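Local coordinates for Rod shape-determining protein (MreC) (Helicobacter pylori, PDB 5LP5), which binds the penicillin-binding protein PBP2 in a core cell-wall synthesis complex and is thought to contribute to cell shape, at residues C[177-191]-C[213-227]. Residues are numbered along the deposited sequence; the frame is centred on the assembly and turned at random.
Sequences ELVVDFIVPSAEINI and VSSIEDHYTYKSAVL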
ATOM      1  N   GLU C 177     -17.258  -6.144  21.094  1.00 39.83           N
ATOM      2  CA  GLU C 177     -17.644  -4.861  20.521  1.00 35.99           C
ATOM      3  C   GLU C 177     -17.799  -5.079  19.027  1.00 33.51           C
ATOM      4  O   GLU C 177     -17.096  -5.881  18.435  1.00 35.85           O
ATOM      5  CB  GLU C 177     -16.572  -3.787  20.761  1.00 35.33           C
ATOM      6  CG  GLU C 177     -16.064  -3.716  22.191  1.00 36.48           C
ATOM      7  CD  GLU C 177     -15.182  -2.513  22.457  1.00 36.72           C
ATOM      8  OE1 GLU C 177     -14.014  -2.523  21.982  1.00 36.72           O
ATOM      9  OE2 GLU C 177     -15.657  -1.579  23.157  1.00 35.69           O
ATOM     10  N   LEU C 178     -18.738  -4.376  18.418  1.00 30.05           N
ATOM     11  CA  LEU C 178     -18.888  -4.433  16.978  1.00 27.45           C
ATOM     12  C   LEU C 178     -17.793  -3.618  16.322  1.00 26.42           C
ATOM     13  O   LEU C 178     -17.604  -2.480  16.655  1.00 27.18           O
ATOM     14  CB  LEU C 178     -20.280  -3.920  16.563  1.00 26.48           C
ATOM     15  CG  LEU C 178     -20.660  -4.287  15.138  1.00 25.80           C
ATOM     16  CD1 LEU C 178     -20.721  -5.795  15.015  1.00 25.98           C
ATOM     17  CD2 LEU C 178     -22.010  -3.712  14.776  1.00 26.23           C
ATOM     18  N   VAL C 179     -17.079  -4.206  15.378  1.00 25.97           N
ATOM     19  CA  VAL C 179     -15.918  -3.547  14.772  1.00 25.88           C
ATOM     20  C   VAL C 179     -16.033  -3.525  13.264  1.00 25.96           C
ATOM     21  O   VAL C 179     -16.534  -4.480  12.671  1.00 25.72           O
ATOM     22  CB  VAL C 179     -14.635  -4.301  15.151  1.00 25.90           C
ATOM     23  CG1 VAL C 179     -13.439  -3.744  14.386  1.00 25.40           C
ATOM     24  CG2 VAL C 179     -14.433  -4.297  16.674  1.00 26.68           C
ATOM     25  N   VAL C 180     -15.601  -2.430  12.646  1.00 26.31           N
ATOM     26  CA  VAL C 180     -15.372  -2.430  11.201  1.00 26.93           C
ATOM     27  C   VAL C 180     -13.885  -2.637  10.956  1.00 28.46           C
ATOM     28  O   VAL C 180     -13.042  -1.867  11.414  1.00 28.44           O
ATOM     29  CB  VAL C 180     -15.813  -1.122  10.520  1.00 26.62           C
ATOM     30  CG1 VAL C 180     -15.550  -1.188   9.031  1.00 25.97           C
ATOM     31  CG2 VAL C 180     -17.281  -0.836  10.791  1.00 26.89           C
ATOM     32  N   ASP C 181     -13.577  -3.676  10.215  1.00 30.77           N
ATOM     33  CA  ASP C 181     -12.205  -4.085   9.962  1.00 33.42           C
ATOM     34  C   ASP C 181     -11.816  -3.809   8.514  1.00 31.66           C
ATOM     35  O   ASP C 181     -12.682  -3.595   7.658  1.00 33.11           O
ATOM     36  CB  ASP C 181     -12.087  -5.589  10.258  1.00 37.06           C
ATOM     37  CG  ASP C 181     -11.383  -5.872  11.554  1.00 39.90           C
ATOM     38  OD1 ASP C 181     -10.341  -5.207  11.772  1.00 44.31           O
ATOM     39  OD2 ASP C 181     -11.862  -6.746  12.331  1.00 41.72           O
ATOM     40  N   PHE C 182     -10.507  -3.803   8.284  1.00 29.99           N
ATOM     41  CA  PHE C 182      -9.911  -3.793   6.941  1.00 28.54           C
ATOM     42  C   PHE C 182     -10.120  -2.531   6.106  1.00 27.20           C
ATOM     43  O   PHE C 182     -10.269  -2.578   4.897  1.00 28.59           O
ATOM     44  CB  PHE C 182     -10.323  -5.035   6.156  1.00 28.37           C
ATOM     45  CG  PHE C 182     -10.192  -6.318   6.930  1.00 28.47           C
ATOM     46  CD1 PHE C 182      -9.031  -6.625   7.648  1.00 28.91           C
ATOM     47  CD2 PHE C 182     -11.277  -7.180   7.010  1.00 27.41           C
ATOM     48  CE1 PHE C 182      -8.949  -7.795   8.376  1.00 28.82           C
ATOM     49  CE2 PHE C 182     -11.188  -8.376   7.711  1.00 27.15           C
ATOM     50  CZ  PHE C 182     -10.023  -8.683   8.397  1.00 28.05           C
ATOM     51  N   ILE C 183     -10.044  -1.395   6.770  1.00 26.06           N
ATOM     52  CA  ILE C 183     -10.178  -0.081   6.144  1.00 25.64           C
ATOM     53  C   ILE C 183      -8.822   0.430   5.653  1.00 27.30           C
ATOM     54  O   ILE C 183      -7.805   0.300   6.346  1.00 28.49           O
ATOM     55  CB  ILE C 183     -10.700   0.927   7.170  1.00 24.26           C
ATOM     56  CG1 ILE C 183     -11.963   0.402   7.847  1.00 24.02           C
ATOM     57  CG2 ILE C 183     -10.954   2.279   6.554  1.00 24.38           C
ATOM     58  CD1 ILE C 183     -12.336   1.131   9.130  1.00 23.77           C
ATOM     59  N   VAL C 184      -8.814   1.047   4.485  1.00 27.60           N
ATOM     60  CA  VAL C 184      -7.558   1.573   3.929  1.00 28.96           C
ATOM     61  C   VAL C 184      -6.951   2.612   4.859  1.00 29.60           C
ATOM     62  O   VAL C 184      -7.652   3.435   5.395  1.00 29.67           O
ATOM     63  CB  VAL C 184      -7.733   2.173   2.501  1.00 28.89           C
ATOM     64  CG1 VAL C 184      -8.232   1.133   1.520  1.00 28.50           C
ATOM     65  CG2 VAL C 184      -8.723   3.300   2.500  1.00 28.96           C
ATOM     66  N   PRO C 185      -5.634   2.582   5.051  1.00 31.55           N
ATOM     67  CA  PRO C 185      -5.020   3.486   6.023  1.00 32.82           C
ATOM     68  C   PRO C 185      -5.099   4.967   5.638  1.00 34.68           C
ATOM     69  O   PRO C 185      -5.044   5.833   6.511  1.00 34.36           O
ATOM     70  CB  PRO C 185      -3.549   3.026   6.070  1.00 33.88           C
ATOM     71  CG  PRO C 185      -3.524   1.720   5.362  1.00 33.25           C
ATOM     72  CD  PRO C 185      -4.622   1.792   4.345  1.00 32.35           C
ATOM     73  N   SER C 186      -5.257   5.258   4.352  1.00 37.16           N
ATOM     74  CA  SER C 186      -5.310   6.645   3.907  1.00 38.47           C
ATOM     75  C   SER C 186      -6.683   7.280   4.057  1.00 38.58           C
ATOM     76  O   SER C 186      -6.816   8.465   3.791  1.00 40.24           O
ATOM     77  CB  SER C 186      -4.885   6.743   2.441  1.00 39.20           C
ATOM     78  OG  SER C 186      -5.800   6.078   1.589  1.00 37.12           O
ATOM     79  N   ALA C 187      -7.681   6.504   4.482  1.00 37.18           N
ATOM     80  CA  ALA C 187      -9.075   6.959   4.529  1.00 36.36           C
ATOM     81  C   ALA C 187      -9.339   7.891   5.684  1.00 37.46           C
ATOM     82  O   ALA C 187      -8.776   7.739   6.767  1.00 36.70           O
ATOM     83  CB  ALA C 187     -10.025   5.787   4.631  1.00 34.72           C
ATOM     84  N   GLU C 188     -10.225   8.856   5.437  1.00 39.84           N
ATOM     85  CA  GLU C 188     -10.510   9.907   6.402  1.00 41.24           C
ATOM     86  C   GLU C 188     -11.791   9.569   7.127  1.00 39.47           C
ATOM     87  O   GLU C 188     -12.878   9.669   6.564  1.00 38.93           O
ATOM     88  CB  GLU C 188     -10.617  11.254   5.709  1.00 43.47           C
ATOM     89  CG  GLU C 188      -9.265  11.836   5.362  1.00 45.34           C
ATOM     90  CD  GLU C 188      -9.369  13.171   4.673  1.00 49.25           C
ATOM     91  OE1 GLU C 188     -10.330  13.378   3.896  1.00 50.17           O
ATOM     92  OE2 GLU C 188      -8.471  14.014   4.909  1.00 54.39           O
ATOM     93  N   ILE C 189     -11.638   9.149   8.379  1.00 39.45           N
ATOM     94  CA  ILE C 189     -12.774   8.821   9.242  1.00 40.08           C
ATOM     95  C   ILE C 189     -12.791   9.723  10.462  1.00 39.12           C
ATOM     96  O   ILE C 189     -11.745  10.099  10.954  1.00 41.51           O
ATOM     97  CB  ILE C 189     -12.659   7.383   9.764  1.00 41.25           C
ATOM     98  CG1 ILE C 189     -12.508   6.379   8.639  1.00 41.55           C
ATOM     99  CG2 ILE C 189     -13.862   7.029  10.624  1.00 42.20           C
ATOM    100  CD1 ILE C 189     -12.126   5.019   9.180  1.00 42.54           C
ATOM    101  N   ASN C 190     -13.983  10.043  10.940  1.00 38.16           N
ATOM    102  CA  ASN C 190     -14.140  10.882  12.120  1.00 38.53           C
ATOM    103  C   ASN C 190     -15.014  10.214  13.168  1.00 36.19           C
ATOM    104  O   ASN C 190     -15.960   9.469  12.829  1.00 34.10           O
ATOM    105  CB  ASN C 190     -14.765  12.217  11.746  1.00 42.16           C
ATOM    106  CG  ASN C 190     -13.943  13.006  10.732  1.00 44.80           C
ATOM    107  OD1 ASN C 190     -12.845  13.511  11.054  1.00 46.58           O
ATOM    108  ND2 ASN C 190     -14.526  13.223   9.530  1.00 43.76           N
ATOM    109  N   ILE C 191     -14.695  10.464  14.435  1.00 34.66           N
ATOM    110  CA  ILE C 191     -15.508   9.933  15.516  1.00 32.71           C
ATOM    111  C   ILE C 191     -16.937  10.455  15.342  1.00 32.67           C
ATOM    112  O   ILE C 191     -17.137  11.653  15.166  1.00 30.41           O
ATOM    113  CB  ILE C 191     -14.996  10.340  16.918  1.00 33.08           C
ATOM    114  CG1 ILE C 191     -13.517  10.058  17.079  1.00 31.76           C
ATOM    115  CG2 ILE C 191     -15.781   9.592  17.978  1.00 32.70           C
ATOM    116  CD1 ILE C 191     -13.156   8.663  16.665  1.00 31.35           C
ATOM    117  N   VAL C 213     -18.872   5.527  14.455  1.00 26.73           N
ATOM    118  CA  VAL C 213     -17.488   5.278  14.815  1.00 25.73           C
ATOM    119  C   VAL C 213     -17.191   5.874  16.188  1.00 26.48           C
ATOM    120  O   VAL C 213     -17.443   7.046  16.415  1.00 26.56           O
ATOM    121  CB  VAL C 213     -16.533   5.875  13.777  1.00 24.78           C
ATOM    122  CG1 VAL C 213     -15.068   5.647  14.186  1.00 25.76           C
ATOM    123  CG2 VAL C 213     -16.812   5.258  12.417  1.00 24.09           C
ATOM    124  N   SER C 214     -16.691   5.063  17.118  1.00 26.33           N
ATOM    125  CA  SER C 214     -16.351   5.573  18.440  1.00 27.48           C
ATOM    126  C   SER C 214     -14.840   5.699  18.642  1.00 29.66           C
ATOM    127  O   SER C 214     -14.385   6.627  19.301  1.00 32.76           O
ATOM    128  CB  SER C 214     -16.997   4.748  19.542  1.00 27.31           C
ATOM    129  OG  SER C 214     -16.135   3.805  20.066  1.00 27.49           O
ATOM    130  N   SER C 215     -14.059   4.789  18.072  1.00 30.35           N
ATOM    131  CA  SER C 215     -12.591   4.881  18.146  1.00 32.28           C
ATOM    132  C   SER C 215     -11.996   4.185  16.929  1.00 31.88           C
ATOM    133  O   SER C 215     -12.712   3.544  16.163  1.00 30.76           O
ATOM    134  CB  SER C 215     -12.048   4.257  19.438  1.00 33.59           C
ATOM    135  OG  SER C 215     -12.163   2.832  19.402  1.00 34.52           O
ATOM    136  N   ILE C 216     -10.692   4.348  16.744  1.00 33.90           N
ATOM    137  CA  ILE C 216     -10.009   3.919  15.536  1.00 34.31           C
ATOM    138  C   ILE C 216      -8.628   3.345  15.864  1.00 36.39           C
ATOM    139  O   ILE C 216      -7.796   4.038  16.417  1.00 38.06           O
ATOM    140  CB  ILE C 216      -9.831   5.107  14.579  1.00 33.97           C
ATOM    141  CG1 ILE C 216     -11.214   5.704  14.236  1.00 34.24           C
ATOM    142  CG2 ILE C 216      -9.084   4.655  13.336  1.00 33.25           C
ATOM    143  CD1 ILE C 216     -11.212   6.934  13.354  1.00 35.18           C
ATOM    144  N   GLU C 217      -8.391   2.089  15.514  1.00 38.77           N
ATOM    145  CA  GLU C 217      -7.114   1.407  15.757  1.00 41.62           C
ATOM    146  C   GLU C 217      -6.288   1.425  14.471  1.00 40.16           C
ATOM    147  O   GLU C 217      -6.822   1.196  13.384  1.00 38.59           O
ATOM    148  CB  GLU C 217      -7.334  -0.059  16.163  1.00 45.08           C
ATOM    149  CG  GLU C 217      -8.311  -0.338  17.301  1.00 47.76           C
ATOM    150  CD  GLU C 217      -8.796  -1.808  17.322  1.00 50.35           C
ATOM    151  OE1 GLU C 217      -8.323  -2.668  16.560  1.00 51.59           O
ATOM    152  OE2 GLU C 217      -9.687  -2.156  18.110  1.00 51.47           O
ATOM    153  N   ASP C 218      -5.002   1.703  14.590  1.00 40.38           N
ATOM    154  CA  ASP C 218      -4.088   1.557  13.453  1.00 40.39           C
ATOM    155  C   ASP C 218      -3.461   0.162  13.487  1.00 37.09           C
ATOM    156  O   ASP C 218      -2.878  -0.204  14.486  1.00 35.77           O
ATOM    157  CB  ASP C 218      -3.002   2.636  13.518  1.00 43.46           C
ATOM    158  CG  ASP C 218      -2.219   2.790  12.206  1.00 45.10           C
ATOM    159  OD1 ASP C 218      -2.790   2.576  11.095  1.00 45.12           O
ATOM    160  OD2 ASP C 218      -1.012   3.116  12.297  1.00 47.64           O
ATOM    161  N   HIS C 219      -3.592  -0.589  12.401  1.00 33.92           N
ATOM    162  CA  HIS C 219      -2.854  -1.843  12.248  1.00 33.81           C
ATOM    163  C   HIS C 219      -1.890  -1.764  11.051  1.00 34.28           C
ATOM    164  O   HIS C 219      -1.489  -2.779  10.476  1.00 35.26           O
ATOM    165  CB  HIS C 219      -3.792  -3.018  12.039  1.00 32.57           C
ATOM    166  CG  HIS C 219      -4.776  -3.233  13.147  1.00 32.21           C
ATOM    167  ND1 HIS C 219      -4.435  -3.780  14.367  1.00 32.75           N
ATOM    168  CD2 HIS C 219      -6.109  -2.998  13.201  1.00 31.15           C
ATOM    169  CE1 HIS C 219      -5.509  -3.839  15.135  1.00 31.26           C
ATOM    170  NE2 HIS C 219      -6.540  -3.378  14.448  1.00 30.22           N
ATOM    171  N   TYR C 220      -1.506  -0.556  10.688  1.00 35.29           N
ATOM    172  CA  TYR C 220      -0.457  -0.290   9.687  1.00 36.11           C
ATOM    173  C   TYR C 220      -0.845  -0.530   8.217  1.00 35.10           C
ATOM    174  O   TYR C 220      -0.800   0.415   7.399  1.00 34.65           O
ATOM    175  CB  TYR C 220       0.815  -1.040  10.020  1.00 36.62           C
ATOM    176  CG  TYR C 220       1.182  -0.941  11.486  1.00 37.79           C
ATOM    177  CD1 TYR C 220       1.656   0.242  12.026  1.00 38.65           C
ATOM    178  CD2 TYR C 220       1.011  -2.025  12.333  1.00 38.03           C
ATOM    179  CE1 TYR C 220       1.992   0.328  13.369  1.00 39.45           C
ATOM    180  CE2 TYR C 220       1.347  -1.955  13.673  1.00 38.63           C
ATOM    181  CZ  TYR C 220       1.840  -0.779  14.185  1.00 39.49           C
ATOM    182  OH  TYR C 220       2.191  -0.708  15.515  1.00 41.22           O
ATOM    183  N   THR C 221      -1.218  -1.764   7.878  1.00 34.45           N
ATOM    184  CA  THR C 221      -1.631  -2.053   6.493  1.00 35.15           C
ATOM    185  C   THR C 221      -3.130  -1.745   6.296  1.00 34.53           C
ATOM    186  O   THR C 221      -3.637  -1.662   5.178  1.00 33.28           O
ATOM    187  CB  THR C 221      -1.294  -3.488   6.040  1.00 35.81           C
ATOM    188  OG1 THR C 221      -2.353  -4.382   6.379  1.00 34.37           O
ATOM    189  CG2 THR C 221       0.019  -3.968   6.680  1.00 37.84           C
ATOM    190  N   TYR C 222      -3.817  -1.555   7.409  1.00 34.58           N
ATOM    191  CA  TYR C 222      -5.218  -1.232   7.434  1.00 33.52           C
ATOM    192  C   TYR C 222      -5.563  -0.662   8.817  1.00 34.07           C
ATOM    193  O   TYR C 222      -4.751  -0.714   9.743  1.00 34.95           O
ATOM    194  CB  TYR C 222      -6.031  -2.498   7.145  1.00 32.19           C
ATOM    195  CG  TYR C 222      -6.031  -3.513   8.263  1.00 31.50           C
ATOM    196  CD1 TYR C 222      -7.100  -3.595   9.150  1.00 30.40           C
ATOM    197  CD2 TYR C 222      -4.964  -4.391   8.436  1.00 32.29           C
ATOM    198  CE1 TYR C 222      -7.120  -4.535  10.163  1.00 30.21           C
ATOM    199  CE2 TYR C 222      -4.970  -5.342   9.451  1.00 31.46           C
ATOM    200  CZ  TYR C 222      -6.041  -5.397  10.317  1.00 30.58           C
ATOM    201  OH  TYR C 222      -6.038  -6.319  11.324  1.00 30.45           O
ATOM    202  N   LYS C 223      -6.775  -0.117   8.933  1.00 34.01           N
ATOM    203  CA  LYS C 223      -7.288   0.403  10.190  1.00 34.26           C
ATOM    204  C   LYS C 223      -8.591  -0.261  10.514  1.00 31.35           C
ATOM    205  O   LYS C 223      -9.236  -0.820   9.645  1.00 30.05           O
ATOM    206  CB  LYS C 223      -7.581   1.889  10.059  1.00 37.26           C
ATOM    207  CG  LYS C 223      -6.367   2.797  10.156  1.00 41.47           C
ATOM    208  CD  LYS C 223      -6.760   4.277  10.054  1.00 44.10           C
ATOM    209  CE  LYS C 223      -7.476   4.617   8.747  1.00 44.97           C
ATOM    210  NZ  LYS C 223      -7.392   6.062   8.423  1.00 46.48           N
ATOM    211  N   SER C 224      -8.979  -0.162  11.779  1.00 29.89           N
ATOM    212  CA  SER C 224     -10.253  -0.667  12.254  1.00 29.10           C
ATOM    213  C   SER C 224     -11.020   0.455  12.923  1.00 28.17           C
ATOM    214  O   SER C 224     -10.436   1.422  13.378  1.00 27.74           O
ATOM    215  CB  SER C 224     -10.037  -1.784  13.287  1.00 29.62           C
ATOM    216  OG  SER C 224      -9.551  -2.984  12.715  1.00 30.04           O
ATOM    217  N   ALA C 225     -12.331   0.293  13.001  1.00 27.34           N
ATOM    218  CA  ALA C 225     -13.183   1.247  13.672  1.00 26.92           C
ATOM    219  C   ALA C 225     -14.097   0.508  14.602  1.00 26.12           C
ATOM    220  O   ALA C 225     -14.833  -0.382  14.189  1.00 26.09           O
ATOM    221  CB  ALA C 225     -14.011   2.037  12.663  1.00 27.16           C
ATOM    222  N   VAL C 226     -14.059   0.872  15.872  1.00 26.03           N
ATOM    223  CA  VAL C 226     -14.960   0.301  16.843  1.00 26.10           C
ATOM    224  C   VAL C 226     -16.209   1.134  16.856  1.00 25.18           C
ATOM    225  O   VAL C 226     -16.119   2.359  16.868  1.00 26.83           O
ATOM    226  CB  VAL C 226     -14.339   0.318  18.252  1.00 27.95           C
ATOM    227  CG1 VAL C 226     -15.302  -0.305  19.264  1.00 27.62           C
ATOM    228  CG2 VAL C 226     -13.007  -0.427  18.242  1.00 28.12           C
ATOM    229  N   LEU C 227     -17.366   0.483  16.866  1.00 23.75           N
ATOM    230  CA  LEU C 227     -18.644   1.199  16.753  1.00 23.55           C
ATOM    231  C   LEU C 227     -19.301   1.408  18.087  1.00 24.00           C
ATOM    232  O   LEU C 227     -19.081   0.653  19.002  1.00 25.03           O
ATOM    233  CB  LEU C 227     -19.622   0.442  15.850  1.00 22.19           C
ATOM    234  CG  LEU C 227     -19.081   0.101  14.478  1.00 21.51           C
ATOM    235  CD1 LEU C 227     -20.193  -0.463  13.622  1.00 20.90           C
ATOM    236  CD2 LEU C 227     -18.510   1.317  13.788  1.00 21.69           C
TER
HETATM  237  O   HOH W   1      -7.653  -6.679  13.397  1.00 21.55           O
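Tyr222 lays one face of its ring over Phe182 CD1, the nearest ring atoms, Tyr222 CE1 and Phe182 CD1, being 3.8 Å apart. The rings lie side by side with planes 50° apart, an oblique pair, while His219 CB sits over the rim of the opposite face of Tyr222. Pro147 of the PBP2 chain packs on both aromatics, and Tyr127 of that chain hydrogen-bonds Phe182 O, so this end of the barrel forms part of the interface.

Strands 178-183 and 223-227 run antiparallel in a closed six-stranded barrel. A beta bulge shifts the register between the Val180–Ala225 and Ile183–Lys223 pairs, both hydrogen-bonded. Within it Ser224 OG donates to Asp181 OD1 at 2.5 Å, from above the carboxylate plane. On the face opposite Val179 and Val226, Ile183 CD1 reaches Ala225 CB at 4.0 Å.

Lys223, its chain bent at chi3 (-59°), carries NZ to Ala187 O at 2.7 Å, in the carbonyl plane, and to Pro185 O at 3.0 Å, from above the plane of the Pro185 carbonyl. Ile189 CG2 meets Ile216 CD1 at 3.8 Å. Two carbonyls gripping one ammonium tie the 184-187 turn to the strand, whereas the PBP2-facing end combines aromatic and proline packing with a hydrogen bond to Phe182 O.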